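Local coordinates for MHC class I-like protein MILL2 (Mus musculus, PDB 6A97) that binds heparan sulfate proteoglycans on the surface of fibroblasts as a GPI-anchored member of the MHC class I family, at residues T218-A223 with R263-V268; P203-T208 with H285-T290. All blocks are in the same frame, centred on the assembly; numbering follows the deposited sequence.

Contact 1: T218-A223 with R263-V268; sequences TLTCRA and RVSIRV. With SO4 (sulfate ion), chain E.
L219 and I266, and, two residues further along, C221 and V264, face each other as the hydrogen-bonded pairs of an antiparallel ladder inside the immunoglobulin C1-set domain. Each pair is closed by two backbone bonds; the straightest, C221 N to V264 O at 2.9 Å, has an N-H...O angle of 171°. The non-hydrogen-bonded pairs, which alternate with these, add CA-H...O contacts, such as S265 CA to L219 O at 3.2 Å.

L219, C221, V264 and I266 point from one face, toward the other sheet. L219 CB lies 4.0 Å from I266 CG1, while the CD1 branch of the leucine runs about at right angles to V268 and reaches its CG1, also at 4.0 Å. C221 SG is bonded to C278 SG across the sandwich, with W235 packed against C221, L219 and I266.

Polar groups take the other face. T220 OG1 and S265 OG share a hydrogen bond of 2.7 Å, both hydroxyls set anti to their carbonyl carbons (chi1 -59° and -68°), which turns them toward each other. T218 OG1, also bonded to Y212 O, receives a water that is weakly held by R267 NE.

R267 N donates to O1 of a sulfate, probably from the crystallisation liquor, at 3.0 Å; R61, E62 and T63 of the second subunit also hold it. The chemistry is thus two-sided: a greasy, disulfide-pinned interior and a polar face carrying T218, T220, S265 and R267.

Contact 2: P203-T208 with H285-T290; sequences PMVTVT and HSIMQT
P203 sits on the imidazole of H285, its CD 3.6 Å from the ring centroid and only 1° off the ring normal, a CH-pi contact over one face. The pair lies at one end of a junction between the two sheets of an immunoglobulin beta sandwich of the C1-set type: 203-208 and 285-290 belong to opposite sheets, and their strand axes run nearly parallel, 18° apart and 7.5 Å at closest approach, so the junction is made mostly by side chains.

Further along, P203, V205 and V207 alternate toward the partner strand and meet H285, I287 and Q289. The V205 and I287 side chains slide past each other in opposite directions, CG2 to CG2 at 4.2 Å. V207 does the same with the aliphatic part of Q289, its CG2 3.9 Å from the glutamine CG; Q289 CG is anti to its backbone N (chi1 -180°), which carries the chain across to the valine.

Behind this layer, L280 packs on P203 and V205, C221 supports V205, and W235 lies against V207. Backbone bonds to F224, R222 and T220 hold the first strand, those to L280 and C278 the second. The chain of another protein pairs with H285-I287 as an antiparallel ladder, continuing the sheet, and one of its polar side chains is hydrogen-bonded to H285 ND1. I287 CD1 comes to 3.3 Å from the carbonyl oxygen P203 O.

In the fold
Both contacts lie in the alpha-3 immunoglobulin domain, their centres about 11 Å apart on the same side of the chain's centre. Along the chain the order is 203-208, 218-223, 263-268, 285-290, which nests contact 1 inside the loop closed by contact 2. Contact 1 joins neighbours within one four-stranded sheet; contact 2 spans from the outermost strand of that sheet, 204-210, to strand 285-290 at the margin of the other. They meet where strands 204-210 and 217-226 pair, and where V205 CG1 packs on C221 SG. One contact therefore knits a sheet together while the other helps close the sandwich along its edge, where a chain of another protein extends the second sheet.

Contact 1: T218-A223 with R263-V268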
loop_
_atom_site.group_PDB
_atom_site.type_symbol
_atom_site.label_atom_id
_atom_site.label_comp_id
_atom_site.label_asym_id
_atom_site.label_seq_id
_atom_site.Cartn_x
_atom_site.Cartn_y
_atom_site.Cartn_z
ATOM N N THR A 218 15.863 -9.150 10.722
ATOM C CA THR A 218 14.544 -9.048 10.114
ATOM C C THR A 218 13.795 -7.855 10.695
ATOM O O THR A 218 13.530 -7.800 11.898
ATOM C CB THR A 218 13.721 -10.332 10.320
ATOM O OG1 THR A 218 14.380 -11.431 9.678
ATOM C CG2 THR A 218 12.327 -10.176 9.730
ATOM N N LEU A 219 13.482 -6.887 9.839
ATOM C CA LEU A 219 12.694 -5.728 10.235
ATOM C C LEU A 219 11.231 -5.990 9.931
ATOM O O LEU A 219 10.879 -6.294 8.794
ATOM C CB LEU A 219 13.161 -4.466 9.505
ATOM C CG LEU A 219 14.624 -4.055 9.690
ATOM C CD1 LEU A 219 14.966 -2.856 8.805
ATOM C CD2 LEU A 219 14.909 -3.742 11.141
ATOM N N THR A 220 10.376 -5.878 10.938
ATOM C CA THR A 220 8.958 -6.117 10.719
ATOM C C THR A 220 8.134 -4.879 11.029
ATOM O O THR A 220 8.193 -4.333 12.132
ATOM C CB THR A 220 8.447 -7.289 11.564
ATOM O OG1 THR A 220 9.183 -8.469 11.221
ATOM C CG2 THR A 220 6.960 -7.524 11.312
ATOM N N CYS A 221 7.376 -4.437 10.036
ATOM C CA CYS A 221 6.482 -3.310 10.200
ATOM C C CYS A 221 5.041 -3.794 10.316
ATOM O O CYS A 221 4.566 -4.535 9.457
ATOM C CB CYS A 221 6.624 -2.346 9.026
ATOM S SG CYS A 221 5.509 -0.948 9.097
ATOM N N ARG A 222 4.354 -3.385 11.380
ATOM C CA ARG A 222 2.948 -3.738 11.561
ATOM C C ARG A 222 2.077 -2.499 11.687
ATOM O O ARG A 222 2.424 -1.557 12.397
ATOM C CB ARG A 222 2.758 -4.617 12.796
ATOM C CG ARG A 222 3.454 -5.968 12.717
ATOM C CD ARG A 222 3.276 -6.738 14.020
ATOM N NE ARG A 222 1.896 -7.192 14.185
ATOM C CZ ARG A 222 1.443 -7.855 15.246
ATOM N NH1 ARG A 222 2.257 -8.141 16.258
ATOM N NH2 ARG A 222 0.170 -8.229 15.296
ATOM N N ALA A 223 0.946 -2.506 10.992
ATOM C CA ALA A 223 -0.031 -1.434 11.112
ATOM C C ALA A 223 -1.264 -1.961 11.833
ATOM O O ALA A 223 -1.801 -2.992 11.453
ATOM C CB ALA A 223 -0.401 -0.885 9.742
ATOM N N ARG A 263 1.035 -6.340 7.773
ATOM C CA ARG A 263 2.406 -6.671 8.142
ATOM C C ARG A 263 3.288 -6.817 6.904
ATOM O O ARG A 263 2.871 -7.403 5.905
ATOM C CB ARG A 263 2.419 -7.959 8.971
ATOM C CG ARG A 263 3.761 -8.658 9.072
ATOM C CD ARG A 263 3.642 -9.926 9.908
ATOM N NE ARG A 263 2.670 -10.859 9.343
ATOM C CZ ARG A 263 2.141 -11.885 10.006
ATOM N NH1 ARG A 263 2.479 -12.115 11.268
ATOM N NH2 ARG A 263 1.268 -12.682 9.407
ATOM N N VAL A 264 4.492 -6.250 6.962
ATOM C CA VAL A 264 5.501 -6.441 5.917
ATOM C C VAL A 264 6.869 -6.543 6.567
ATOM O O VAL A 264 7.223 -5.719 7.414
ATOM C CB VAL A 264 5.523 -5.289 4.879
ATOM C CG1 VAL A 264 6.529 -5.588 3.782
ATOM C CG2 VAL A 264 4.160 -5.077 4.264
ATOM N N SER A 265 7.634 -7.557 6.179
ATOM C CA SER A 265 8.980 -7.734 6.707
ATOM C C SER A 265 10.033 -7.698 5.607
ATOM O O SER A 265 9.743 -8.003 4.451
ATOM C CB SER A 265 9.085 -9.052 7.477
ATOM O OG SER A 265 8.321 -8.998 8.668
ATOM N N ILE A 266 11.252 -7.311 5.981
ATOM C CA ILE A 266 12.412 -7.374 5.099
ATOM C C ILE A 266 13.617 -7.845 5.894
ATOM O O ILE A 266 13.625 -7.762 7.123
ATOM C CB ILE A 266 12.748 -6.009 4.456
ATOM C CG1 ILE A 266 12.956 -4.949 5.540
ATOM C CG2 ILE A 266 11.649 -5.581 3.481
ATOM C CD1 ILE A 266 13.392 -3.600 5.007
ATOM N N ARG A 267 14.634 -8.335 5.194
ATOM C CA ARG A 267 15.876 -8.725 5.842
ATOM C C ARG A 267 16.993 -7.794 5.405
ATOM O O ARG A 267 17.176 -7.541 4.215
ATOM C CB ARG A 267 16.227 -10.179 5.522
ATOM C CG ARG A 267 15.282 -11.173 6.168
ATOM C CD ARG A 267 14.840 -12.234 5.185
ATOM N NE ARG A 267 13.416 -12.521 5.324
ATOM C CZ ARG A 267 12.452 -11.797 4.762
ATOM N NH1 ARG A 267 12.759 -10.743 4.020
ATOM N NH2 ARG A 267 11.183 -12.127 4.940
ATOM N N VAL A 268 17.721 -7.263 6.380
ATOM C CA VAL A 268 18.830 -6.369 6.102
ATOM C C VAL A 268 20.048 -6.870 6.846
ATOM O O VAL A 268 19.950 -7.802 7.645
ATOM C CB VAL A 268 18.517 -4.918 6.520
ATOM C CG1 VAL A 268 17.194 -4.481 5.929
ATOM C CG2 VAL A 268 18.489 -4.791 8.040
HETATM S S SO4 E . 13.932 -9.818 1.600
HETATM O O1 SO4 E . 13.878 -8.561 2.339
HETATM O O2 SO4 E . 14.496 -9.580 0.275
HETATM O O3 SO4 E . 12.589 -10.365 1.449
HETATM O O4 SO4 E . 14.766 -10.763 2.330
HETATM O O HOH W 1 12.950 -13.236 8.168
#

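Contact 2: P203-T208 with H285-T290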
loop_
_atom_site.group_PDB
_atom_site.type_symbol
_atom_site.label_atom_id
_atom_site.label_comp_id
_atom_site.label_asym_id
_atom_site.label_seq_id
_atom_site.Cartn_x
_atom_site.Cartn_y
_atom_site.Cartn_z
ATOM N N PRO A 203 -4.982 5.032 12.817
ATOM C CA PRO A 203 -4.110 3.862 12.666
ATOM C C PRO A 203 -2.802 4.065 13.419
ATOM O O PRO A 203 -2.446 5.202 13.722
ATOM C CB PRO A 203 -3.855 3.791 11.154
ATOM C CG PRO A 203 -4.889 4.671 10.529
ATOM C CD PRO A 203 -5.202 5.728 11.538
ATOM N N MET A 204 -2.097 2.982 13.718
ATOM C CA MET A 204 -0.784 3.094 14.329
ATOM C C MET A 204 0.186 2.111 13.683
ATOM O O MET A 204 -0.224 1.096 13.122
ATOM C CB MET A 204 -0.859 2.849 15.836
ATOM C CG MET A 204 -1.095 1.407 16.222
ATOM S SD MET A 204 -0.923 1.140 17.996
ATOM C CE MET A 204 0.845 1.345 18.197
ATOM N N VAL A 205 1.473 2.422 13.763
ATOM C CA VAL A 205 2.502 1.577 13.178
ATOM C C VAL A 205 3.548 1.225 14.223
ATOM O O VAL A 205 3.932 2.071 15.025
ATOM C CB VAL A 205 3.186 2.271 11.983
ATOM C CG1 VAL A 205 4.361 1.448 11.475
ATOM C CG2 VAL A 205 2.185 2.514 10.873
ATOM N N THR A 206 3.986 -0.030 14.230
ATOM C CA THR A 206 5.126 -0.428 15.041
ATOM C C THR A 206 6.209 -1.037 14.155
ATOM O O THR A 206 5.918 -1.614 13.106
ATOM C CB THR A 206 4.742 -1.450 16.126
ATOM O OG1 THR A 206 4.343 -2.678 15.503
ATOM C CG2 THR A 206 3.610 -0.918 17.001
ATOM N N VAL A 207 7.458 -0.906 14.584
ATOM C CA VAL A 207 8.572 -1.552 13.904
ATOM C C VAL A 207 9.362 -2.371 14.908
ATOM O O VAL A 207 9.794 -1.849 15.934
ATOM C CB VAL A 207 9.505 -0.528 13.231
ATOM C CG1 VAL A 207 10.746 -1.217 12.681
ATOM C CG2 VAL A 207 8.768 0.230 12.135
ATOM N N THR A 208 9.541 -3.656 14.624
ATOM C CA THR A 208 10.349 -4.508 15.486
ATOM C C THR A 208 11.531 -5.085 14.719
ATOM O O THR A 208 11.485 -5.221 13.495
ATOM C CB THR A 208 9.524 -5.662 16.085
ATOM O OG1 THR A 208 9.024 -6.493 15.030
ATOM C CG2 THR A 208 8.358 -5.118 16.899
ATOM N N HIS A 285 -4.764 9.066 6.146
ATOM C CA HIS A 285 -3.544 9.041 6.951
ATOM C C HIS A 285 -2.311 8.577 6.185
ATOM O O HIS A 285 -2.372 7.644 5.386
ATOM C CB HIS A 285 -3.712 8.124 8.167
ATOM C CG HIS A 285 -4.822 8.521 9.087
ATOM N ND1 HIS A 285 -4.600 9.184 10.275
ATOM C CD2 HIS A 285 -6.160 8.332 9.006
ATOM C CE1 HIS A 285 -5.755 9.396 10.880
ATOM N NE2 HIS A 285 -6.717 8.889 10.131
ATOM N N SER A 286 -1.189 9.234 6.451
ATOM C CA SER A 286 0.112 8.702 6.081
ATOM C C SER A 286 1.001 8.776 7.311
ATOM O O SER A 286 1.146 9.835 7.923
ATOM C CB SER A 286 0.729 9.468 4.909
ATOM O OG SER A 286 2.039 8.992 4.635
ATOM N N ILE A 287 1.566 7.634 7.683
ATOM C CA ILE A 287 2.381 7.523 8.883
ATOM C C ILE A 287 3.699 6.860 8.532
ATOM O O ILE A 287 3.715 5.866 7.809
ATOM C CB ILE A 287 1.681 6.689 9.981
ATOM C CG1 ILE A 287 0.299 7.256 10.298
ATOM C CG2 ILE A 287 2.539 6.636 11.243
ATOM C CD1 ILE A 287 -0.451 6.474 11.360
ATOM N N MET A 288 4.803 7.399 9.040
ATOM C CA MET A 288 6.104 6.782 8.803
ATOM C C MET A 288 6.860 6.539 10.101
ATOM O O MET A 288 6.886 7.392 10.988
ATOM C CB MET A 288 6.948 7.644 7.864
ATOM C CG MET A 288 8.226 6.964 7.404
ATOM S SD MET A 288 8.736 7.488 5.761
ATOM C CE MET A 288 9.105 9.217 6.049
ATOM N N GLN A 289 7.467 5.365 10.216
ATOM C CA GLN A 289 8.330 5.085 11.354
ATOM C C GLN A 289 9.657 4.492 10.901
ATOM O O GLN A 289 9.686 3.544 10.116
ATOM C CB GLN A 289 7.648 4.142 12.339
ATOM C CG GLN A 289 8.511 3.831 13.549
ATOM C CD GLN A 289 7.704 3.367 14.735
ATOM O OE1 GLN A 289 6.504 3.625 14.822
ATOM N NE2 GLN A 289 8.362 2.683 15.666
ATOM N N THR A 290 10.747 5.057 11.408
ATOM C CA THR A 290 12.095 4.615 11.070
ATOM C C THR A 290 12.567 3.526 12.027
ATOM O O THR A 290 12.291 3.579 13.225
ATOM C CB THR A 290 13.089 5.797 11.100
ATOM O OG1 THR A 290 12.624 6.835 10.227
ATOM C CG2 THR A 290 14.484 5.357 10.662
#